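Local structure of citrinin polyketide synthase (Monascus purpureus, 5MPT) at residues 236-247 / 259-267; 287-295 / 333-344. The protein builds the keto-aldehyde precursor of the mycotoxin citrinin from malonyl-CoA units, with this chain being its C-methylating (CMeT) domain. All blocks are in the same frame, centred on the assembly; numbering follows the deposited sequence.

In the fold
Both contacts lie in the Rossmann-like methyltransferase part of the chain, with centres about 21 Å apart. Contact 1 closes along the chain before contact 2 opens. Contact 1 pairs strands 235-241 and 260-264 at one edge of the mixed sheet. Contact 2 starts just after strand 279-285 of the same sheet and joins the beginning of helix 294-304 to the loop between helices 321-327 and 347-356. The two touch where I267 CD1 packs on C287 SG at 3.7 Å. Contact 1 holds the ribose and adenine of S-adenosyl-L-homocysteine. Contact 2 packs around the catalytic H289 and probably helps to place it. Cofactor binding and catalysis thus meet at adjoining loops of one sheet.

Contact 1. Residues 236-247 / 259-267; sequences EYTMTDLSSSLI and FMKFKVVNI. With SAH (S-adenosyl-L-homocysteine), chain B.
M239 and F262 pair in the parallel strands of a beta-alpha-beta unit of the Rossmann-like methyltransferase fold. Strand 260-264 is one of the two edge strands of the sheet. A ladder of backbone hydrogen bonds joins the pair, among them K261 N to Y237 O at 2.9 Å.

The tight side carries Y237, M239, M260 and F262. The extended M239 chain brings SD to 4.0 Å from F262 CE2. In one of two modelled conformers, M260 bends at chi2 and chi3. Its CE then lies 3.6 Å from Y237 CD1, and its sulfur makes an oblique Met-aromatic contact. I247 of the following helix packs CG2 on F262 CB, while helix 221-231 packs on Y237.

On the other face, T238, K261 and K263 are looser and nearer solvent. T238 OG1 comes nearest to K261 CB, at 3.8 Å. T240 is the buried exception: it packs on V265, and its OG1 bonds E212 O.

D241 and the residues after strand 260-264 form part of the S-adenosyl-L-homocysteine pocket. N266 OD1 accepts from adenine N6 and from E268 N, and I267 N donates to N1. D241 takes both ribose hydroxyls, one on each carboxylate oxygen. Its OD2 also closes an Asx turn: S243 N reaches the anti lone pair at 2.8 Å, and ligand O2' donates to the same OD2 at 2.7 Å.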
# COMPACT_ATOMS: atom_id res chain seq x y z
N GLU A 236 17.89 8.26 -15.85
CA GLU A 236 18.39 7.02 -15.27
C GLU A 236 17.41 6.63 -14.18
O GLU A 236 17.24 7.38 -13.20
CB GLU A 236 19.82 7.21 -14.73
CG GLU A 236 20.86 7.52 -15.81
CD GLU A 236 22.18 8.07 -15.25
OE1 GLU A 236 22.35 8.07 -14.01
OE2 GLU A 236 23.04 8.51 -16.06
N TYR A 237 16.73 5.50 -14.37
CA TYR A 237 15.73 4.98 -13.43
C TYR A 237 16.29 3.77 -12.71
O TYR A 237 16.56 2.74 -13.33
CB TYR A 237 14.47 4.59 -14.18
CG TYR A 237 13.26 4.36 -13.30
CD1 TYR A 237 13.12 3.19 -12.56
CD2 TYR A 237 12.24 5.29 -13.26
CE1 TYR A 237 11.99 2.98 -11.79
CE2 TYR A 237 11.12 5.09 -12.50
CZ TYR A 237 10.99 3.92 -11.77
OH TYR A 237 9.86 3.74 -11.01
N THR A 238 16.50 3.90 -11.40
CA THR A 238 17.04 2.84 -10.58
C THR A 238 15.86 2.21 -9.84
O THR A 238 15.25 2.83 -8.97
CB THR A 238 18.12 3.37 -9.63
OG1 THR A 238 19.14 4.03 -10.38
CG2 THR A 238 18.75 2.24 -8.83
N MET A 239 15.54 0.99 -10.23
CA MET A 239 14.48 0.24 -9.59
C MET A 239 15.10 -0.61 -8.49
O MET A 239 16.03 -1.38 -8.74
CB MET A 239 13.77 -0.64 -10.61
CG MET A 239 12.61 -1.38 -10.05
SD MET A 239 12.09 -2.68 -11.14
CE MET A 239 10.70 -3.30 -10.19
N THR A 240 14.59 -0.46 -7.26
CA THR A 240 15.17 -1.15 -6.12
C THR A 240 14.10 -1.75 -5.22
O THR A 240 12.91 -1.40 -5.29
CB THR A 240 16.05 -0.20 -5.29
OG1 THR A 240 15.24 0.60 -4.42
CG2 THR A 240 16.88 0.72 -6.18
N ASP A 241 14.53 -2.70 -4.38
CA ASP A 241 13.65 -3.35 -3.41
C ASP A 241 14.54 -4.09 -2.43
O ASP A 241 15.70 -4.37 -2.72
CB ASP A 241 12.67 -4.34 -4.07
CG ASP A 241 11.47 -4.70 -3.17
OD1 ASP A 241 10.40 -4.07 -3.25
OD2 ASP A 241 11.59 -5.64 -2.37
N LEU A 242 13.96 -4.43 -1.29
CA LEU A 242 14.63 -5.30 -0.35
C LEU A 242 14.82 -6.70 -0.93
O LEU A 242 15.78 -7.39 -0.56
CB LEU A 242 13.83 -5.39 0.95
CG LEU A 242 14.58 -6.07 2.12
CD1 LEU A 242 15.85 -5.33 2.48
CD2 LEU A 242 13.69 -6.13 3.35
N SER A 243 13.91 -7.15 -1.80
CA SER A 243 13.88 -8.53 -2.27
C SER A 243 14.73 -8.71 -3.52
O SER A 243 14.47 -8.08 -4.55
CB SER A 243 12.44 -8.95 -2.56
OG SER A 243 12.40 -10.06 -3.45
N SER A 244 15.74 -9.59 -3.46
CA SER A 244 16.59 -9.77 -4.64
C SER A 244 15.89 -10.59 -5.72
O SER A 244 16.19 -10.41 -6.91
CB SER A 244 17.91 -10.44 -4.25
OG SER A 244 17.72 -11.25 -3.11
N SER A 245 14.98 -11.48 -5.34
CA SER A 245 14.23 -12.22 -6.35
C SER A 245 13.34 -11.29 -7.16
O SER A 245 13.32 -11.36 -8.40
CB SER A 245 13.40 -13.33 -5.70
OG SER A 245 12.40 -12.82 -4.84
N LEU A 246 12.60 -10.41 -6.49
CA LEU A 246 11.76 -9.46 -7.22
C LEU A 246 12.59 -8.59 -8.16
O LEU A 246 12.15 -8.27 -9.27
CB LEU A 246 10.96 -8.60 -6.25
CG LEU A 246 9.84 -9.35 -5.50
CD1 LEU A 246 9.12 -8.46 -4.51
CD2 LEU A 246 8.82 -9.93 -6.47
N ILE A 247 13.80 -8.19 -7.74
CA ILE A 247 14.65 -7.40 -8.62
C ILE A 247 15.12 -8.23 -9.81
O ILE A 247 15.07 -7.79 -10.96
CB ILE A 247 15.85 -6.82 -7.85
CG1 ILE A 247 15.36 -5.76 -6.86
CG2 ILE A 247 16.91 -6.27 -8.81
CD1 ILE A 247 14.78 -4.52 -7.48
N PHE A 259 17.43 2.76 -20.15
CA PHE A 259 17.71 3.73 -19.11
C PHE A 259 17.58 3.14 -17.71
O PHE A 259 17.50 3.89 -16.73
CB PHE A 259 16.78 4.95 -19.26
CG PHE A 259 15.29 4.62 -19.27
CD1 PHE A 259 14.63 4.26 -18.10
CD2 PHE A 259 14.56 4.68 -20.44
CE1 PHE A 259 13.28 3.96 -18.10
CE2 PHE A 259 13.20 4.39 -20.45
CZ PHE A 259 12.56 4.02 -19.27
N MET A 260 17.58 1.81 -17.58
CA MET A 260 17.28 1.17 -16.31
C MET A 260 18.54 0.70 -15.61
O MET A 260 19.47 0.19 -16.24
CB MET A 260 16.35 -0.03 -16.51
CG MET A 260 14.96 0.35 -16.97
SD MET A 260 14.05 1.37 -15.80
CE MET A 260 13.93 0.24 -14.41
N LYS A 261 18.55 0.90 -14.30
CA LYS A 261 19.47 0.24 -13.39
C LYS A 261 18.60 -0.54 -12.40
O LYS A 261 17.46 -0.14 -12.12
CB LYS A 261 20.37 1.24 -12.65
CG LYS A 261 21.05 2.32 -13.54
CD LYS A 261 22.06 1.77 -14.54
CE LYS A 261 23.32 1.22 -13.87
NZ LYS A 261 24.29 0.68 -14.87
N PHE A 262 19.11 -1.67 -11.89
CA PHE A 262 18.40 -2.51 -10.94
C PHE A 262 19.32 -2.84 -9.77
O PHE A 262 20.47 -3.22 -9.97
CB PHE A 262 17.93 -3.83 -11.57
CG PHE A 262 17.08 -3.66 -12.79
CD1 PHE A 262 17.65 -3.40 -14.02
CD2 PHE A 262 15.70 -3.76 -12.70
CE1 PHE A 262 16.87 -3.24 -15.15
CE2 PHE A 262 14.93 -3.60 -13.81
CZ PHE A 262 15.51 -3.34 -15.04
N LYS A 263 18.80 -2.74 -8.54
CA LYS A 263 19.65 -2.91 -7.36
C LYS A 263 18.80 -3.21 -6.12
O LYS A 263 17.67 -2.71 -5.99
CB LYS A 263 20.52 -1.65 -7.11
CG LYS A 263 21.52 -1.77 -5.95
CD LYS A 263 22.40 -0.49 -5.77
CE LYS A 263 23.46 -0.65 -4.65
NZ LYS A 263 24.33 0.55 -4.49
N VAL A 264 19.33 -4.07 -5.24
CA VAL A 264 18.74 -4.33 -3.92
C VAL A 264 19.10 -3.19 -2.98
O VAL A 264 20.28 -2.90 -2.76
CB VAL A 264 19.24 -5.67 -3.36
CG1 VAL A 264 18.64 -5.94 -1.98
CG2 VAL A 264 18.90 -6.82 -4.32
N VAL A 265 18.09 -2.55 -2.39
CA VAL A 265 18.32 -1.43 -1.48
C VAL A 265 17.35 -1.56 -0.32
O VAL A 265 16.14 -1.73 -0.52
CB VAL A 265 18.14 -0.07 -2.16
CG1 VAL A 265 18.22 1.07 -1.12
CG2 VAL A 265 19.17 0.10 -3.25
N ASN A 266 17.87 -1.45 0.90
CA ASN A 266 17.06 -1.49 2.11
C ASN A 266 16.83 -0.07 2.59
O ASN A 266 17.80 0.66 2.88
CB ASN A 266 17.77 -2.32 3.17
CG ASN A 266 16.96 -2.50 4.43
OD1 ASN A 266 16.02 -1.77 4.72
ND2 ASN A 266 17.39 -3.46 5.25
N ILE A 267 15.57 0.36 2.58
CA ILE A 267 15.15 1.68 3.04
C ILE A 267 15.70 2.01 4.41
O ILE A 267 15.99 3.18 4.70
CB ILE A 267 13.61 1.76 3.04
CG1 ILE A 267 13.09 1.59 1.62
CG2 ILE A 267 13.12 3.06 3.71
CD1 ILE A 267 11.60 1.26 1.51
N SAH B . 5.53 -0.98 -4.51
CA SAH B . 5.03 -2.37 -4.28
CB SAH B . 3.74 -2.53 -3.49
CG SAH B . 3.87 -2.32 -1.99
SD SAH B . 4.50 -3.89 -1.30
C SAH B . 4.81 -3.01 -5.68
O SAH B . 4.94 -4.32 -5.64
OXT SAH B . 4.52 -2.40 -6.68
C5' SAH B . 5.87 -3.34 -0.25
C4' SAH B . 7.18 -3.56 -0.98
O4' SAH B . 8.19 -2.98 -0.13
C3' SAH B . 7.57 -5.03 -1.19
O3' SAH B . 8.06 -5.14 -2.53
C2' SAH B . 8.67 -5.26 -0.14
O2' SAH B . 9.66 -6.20 -0.57
C1' SAH B . 9.28 -3.87 -0.04
N9 SAH B . 9.99 -3.57 1.19
C8 SAH B . 9.66 -3.91 2.47
N7 SAH B . 10.53 -3.54 3.38
C5 SAH B . 11.52 -2.90 2.63
C6 SAH B . 12.73 -2.29 3.00
N6 SAH B . 13.20 -2.23 4.25
N1 SAH B . 13.48 -1.75 2.01
C2 SAH B . 13.04 -1.83 0.75
N3 SAH B . 11.92 -2.38 0.28
C4 SAH B . 11.20 -2.91 1.29
O HOH W 1 14.18 -0.34 -2.13

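Contact 2. Residues 287-295 / 333-344; sequences CVHATRNLE and WWLFEDGRRHAL. With EDO (1,2-ethanediol), chain D.
The backbones of R292 and F336 come within 4.1 Å, CA to CA, where a loop and short 3-10 turn after a strand of the Rossmann-like fold meet an irregular loop. E337 N donates to R292 O at 2.9 Å. At the start of helix 294-304, L294 N donates to D338 OD2, which it meets on the anti side. N293 is the N-cap, and its OD1 accepts from I296 N.

R340 is the main side-chain link. Its NH1 donates to H289 O at 2.9 Å and to A343 O of its own loop. NH2 donates to T291 O at 2.7 Å and weakly to R292 O. NE makes a salt bridge with D338 OD1 on the syn lone pair. These acceptors lie near the guanidinium plane and fix its rotation. L294 CG covers one face and F336 CB the opposite one. D338 thus both orients R340 and bonds the helix start. On the solvent side, R292 runs alongside E337, but its NH1 makes a salt bridge with E268.

H289 is catalytic for methyl transfer, and its ND1 is hydrogen-bonded to E315, another active-site residue. The H289 CG sits between the backbone N and carbonyl carbon (chi1 66°), turning the ring toward L344. L344 CD2 sits over the ring centre in a CH-pi contact, 3.4 Å from H289 ND1.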
# COMPACT_ATOMS: atom_id res chain seq x y z
N CYS A 287 5.68 1.16 0.71
CA CYS A 287 6.80 0.43 1.28
C CYS A 287 7.40 1.11 2.50
O CYS A 287 7.86 0.41 3.41
CB CYS A 287 7.90 0.22 0.23
SG CYS A 287 8.50 1.79 -0.46
N VAL A 288 7.39 2.44 2.57
CA VAL A 288 8.07 3.08 3.69
C VAL A 288 7.32 2.81 5.00
O VAL A 288 7.93 2.67 6.07
CB VAL A 288 8.27 4.59 3.40
CG1 VAL A 288 8.86 5.30 4.63
CG2 VAL A 288 9.19 4.81 2.19
N HIS A 289 6.00 2.67 4.95
CA HIS A 289 5.27 2.33 6.17
C HIS A 289 5.69 0.99 6.73
O HIS A 289 5.48 0.75 7.93
CB HIS A 289 3.75 2.34 5.93
CG HIS A 289 3.25 1.29 4.99
ND1 HIS A 289 2.62 1.62 3.82
CD2 HIS A 289 3.16 -0.06 5.09
CE1 HIS A 289 2.21 0.53 3.20
NE2 HIS A 289 2.51 -0.51 3.96
N ALA A 290 6.26 0.10 5.91
CA ALA A 290 6.58 -1.26 6.36
C ALA A 290 7.87 -1.31 7.14
O ALA A 290 8.23 -2.39 7.64
CB ALA A 290 6.68 -2.21 5.17
N THR A 291 8.53 -0.19 7.30
CA THR A 291 9.81 -0.18 8.00
C THR A 291 9.59 0.04 9.50
O THR A 291 8.51 0.42 9.96
CB THR A 291 10.75 0.88 7.42
OG1 THR A 291 10.25 2.20 7.66
CG2 THR A 291 10.95 0.68 5.93
N ARG A 292 10.68 -0.14 10.26
CA ARG A 292 10.59 -0.09 11.71
C ARG A 292 10.32 1.31 12.23
O ARG A 292 9.60 1.48 13.21
CB ARG A 292 11.89 -0.63 12.30
CG ARG A 292 12.09 -2.13 12.06
CD ARG A 292 13.45 -2.65 12.57
NE ARG A 292 13.48 -4.12 12.52
CZ ARG A 292 13.61 -4.80 11.39
NH1 ARG A 292 13.76 -4.17 10.24
NH2 ARG A 292 13.58 -6.12 11.38
N ASN A 293 10.93 2.31 11.62
CA ASN A 293 11.01 3.64 12.22
C ASN A 293 10.96 4.66 11.10
O ASN A 293 11.84 4.68 10.24
CB ASN A 293 12.29 3.79 13.07
CG ASN A 293 12.43 5.18 13.70
OD1 ASN A 293 12.39 6.21 13.01
ND2 ASN A 293 12.61 5.22 15.02
N LEU A 294 9.88 5.44 11.05
CA LEU A 294 9.66 6.31 9.91
C LEU A 294 10.68 7.44 9.87
O LEU A 294 11.09 7.87 8.78
CB LEU A 294 8.24 6.87 9.94
CG LEU A 294 7.14 5.82 9.75
CD1 LEU A 294 5.79 6.51 9.66
CD2 LEU A 294 7.36 4.93 8.51
N GLU A 295 11.08 7.95 11.04
CA GLU A 295 12.13 8.98 11.08
C GLU A 295 13.42 8.47 10.45
O GLU A 295 14.05 9.16 9.62
CB GLU A 295 12.40 9.40 12.52
CG GLU A 295 11.36 10.31 13.12
CD GLU A 295 11.79 10.88 14.46
OE1 GLU A 295 13.01 10.91 14.73
OE2 GLU A 295 10.89 11.29 15.24
N TRP A 333 3.89 -6.48 8.22
CA TRP A 333 2.86 -5.50 8.55
C TRP A 333 2.95 -5.01 9.98
O TRP A 333 2.22 -4.08 10.35
CB TRP A 333 1.49 -6.14 8.33
CG TRP A 333 0.27 -5.27 8.21
CD1 TRP A 333 -0.82 -5.24 9.04
CD2 TRP A 333 -0.02 -4.36 7.14
NE1 TRP A 333 -1.77 -4.37 8.56
CE2 TRP A 333 -1.30 -3.80 7.41
CE3 TRP A 333 0.67 -3.96 6.00
CZ2 TRP A 333 -1.88 -2.86 6.57
CZ3 TRP A 333 0.09 -3.04 5.18
CH2 TRP A 333 -1.18 -2.50 5.47
N TRP A 334 3.80 -5.65 10.80
CA TRP A 334 3.89 -5.39 12.23
C TRP A 334 5.32 -5.05 12.67
O TRP A 334 5.70 -5.27 13.84
CB TRP A 334 3.35 -6.60 13.01
CG TRP A 334 1.95 -6.93 12.65
CD1 TRP A 334 1.52 -7.89 11.78
CD2 TRP A 334 0.78 -6.23 13.08
NE1 TRP A 334 0.15 -7.86 11.67
CE2 TRP A 334 -0.33 -6.84 12.46
CE3 TRP A 334 0.56 -5.14 13.93
CZ2 TRP A 334 -1.61 -6.41 12.66
CZ3 TRP A 334 -0.72 -4.71 14.13
CH2 TRP A 334 -1.79 -5.34 13.50
N LEU A 335 6.14 -4.52 11.77
CA LEU A 335 7.52 -4.23 12.13
C LEU A 335 7.70 -2.92 12.87
O LEU A 335 8.74 -2.73 13.50
CB LEU A 335 8.41 -4.24 10.90
CG LEU A 335 8.65 -5.56 10.19
CD1 LEU A 335 9.62 -5.36 9.02
CD2 LEU A 335 9.20 -6.59 11.16
N PHE A 336 6.73 -2.01 12.79
CA PHE A 336 6.87 -0.70 13.42
C PHE A 336 7.28 -0.82 14.88
O PHE A 336 6.77 -1.66 15.62
CB PHE A 336 5.56 0.09 13.29
CG PHE A 336 4.32 -0.65 13.79
CD1 PHE A 336 3.92 -0.53 15.11
CD2 PHE A 336 3.56 -1.40 12.91
CE1 PHE A 336 2.80 -1.18 15.56
CE2 PHE A 336 2.43 -2.03 13.33
CZ PHE A 336 2.05 -1.93 14.67
N GLU A 337 8.24 0.01 15.28
CA GLU A 337 8.68 0.06 16.67
C GLU A 337 9.06 1.49 17.04
O GLU A 337 9.99 1.72 17.81
CB GLU A 337 9.85 -0.90 16.91
CG GLU A 337 10.90 -0.81 15.86
CD GLU A 337 12.07 -1.77 16.07
OE1 GLU A 337 11.85 -2.93 16.47
OE2 GLU A 337 13.22 -1.34 15.81
N ASP A 338 8.34 2.46 16.48
CA ASP A 338 8.65 3.87 16.67
C ASP A 338 7.50 4.64 17.31
O ASP A 338 7.42 5.86 17.17
CB ASP A 338 9.01 4.52 15.34
CG ASP A 338 7.91 4.45 14.33
OD1 ASP A 338 6.89 3.79 14.63
OD2 ASP A 338 8.08 5.06 13.25
N GLY A 339 6.60 3.95 17.99
CA GLY A 339 5.47 4.57 18.63
C GLY A 339 4.16 4.43 17.88
O GLY A 339 3.10 4.67 18.46
N ARG A 340 4.20 4.05 16.60
CA ARG A 340 2.98 3.75 15.88
C ARG A 340 2.27 2.56 16.51
O ARG A 340 2.89 1.68 17.12
CB ARG A 340 3.26 3.43 14.42
CG ARG A 340 3.61 4.64 13.54
CD ARG A 340 4.02 4.19 12.16
NE ARG A 340 5.34 3.57 12.16
CZ ARG A 340 5.82 2.84 11.16
NH1 ARG A 340 5.08 2.60 10.08
NH2 ARG A 340 7.05 2.35 11.26
N ARG A 341 0.95 2.56 16.36
CA ARG A 341 0.13 1.41 16.73
C ARG A 341 -0.35 0.64 15.51
O ARG A 341 -0.98 -0.41 15.66
CB ARG A 341 -1.08 1.87 17.56
CG ARG A 341 -0.73 2.32 18.98
CD ARG A 341 -1.76 3.30 19.56
NE ARG A 341 -1.62 4.65 19.01
CZ ARG A 341 -2.60 5.40 18.50
NH1 ARG A 341 -2.33 6.61 18.04
NH2 ARG A 341 -3.85 4.95 18.45
N HIS A 342 -0.07 1.16 14.32
CA HIS A 342 -0.40 0.54 13.06
C HIS A 342 0.65 1.02 12.07
O HIS A 342 1.19 2.11 12.24
CB HIS A 342 -1.80 0.92 12.60
CG HIS A 342 -2.33 0.10 11.47
ND1 HIS A 342 -1.94 0.29 10.16
CD2 HIS A 342 -3.22 -0.92 11.46
CE1 HIS A 342 -2.59 -0.57 9.39
NE2 HIS A 342 -3.37 -1.32 10.15
N ALA A 343 0.97 0.19 11.09
CA ALA A 343 1.99 0.57 10.11
C ALA A 343 1.57 1.81 9.33
O ALA A 343 2.39 2.70 9.07
CB ALA A 343 2.27 -0.58 9.15
N LEU A 344 0.31 1.88 8.94
CA LEU A 344 -0.20 2.97 8.12
C LEU A 344 -0.46 4.20 8.98
O LEU A 344 -0.86 4.10 10.14
CB LEU A 344 -1.49 2.53 7.44
CG LEU A 344 -1.44 1.28 6.57
CD1 LEU A 344 -2.79 1.01 5.93
CD2 LEU A 344 -0.35 1.36 5.51
C1 EDO D . -3.72 4.14 10.50
O1 EDO D . -3.11 5.03 11.44
C2 EDO D . -4.14 4.98 9.30
O2 EDO D . -4.73 6.19 9.79
O HOH W 2 5.35 -3.18 9.23
O HOH W 3 12.14 3.13 17.54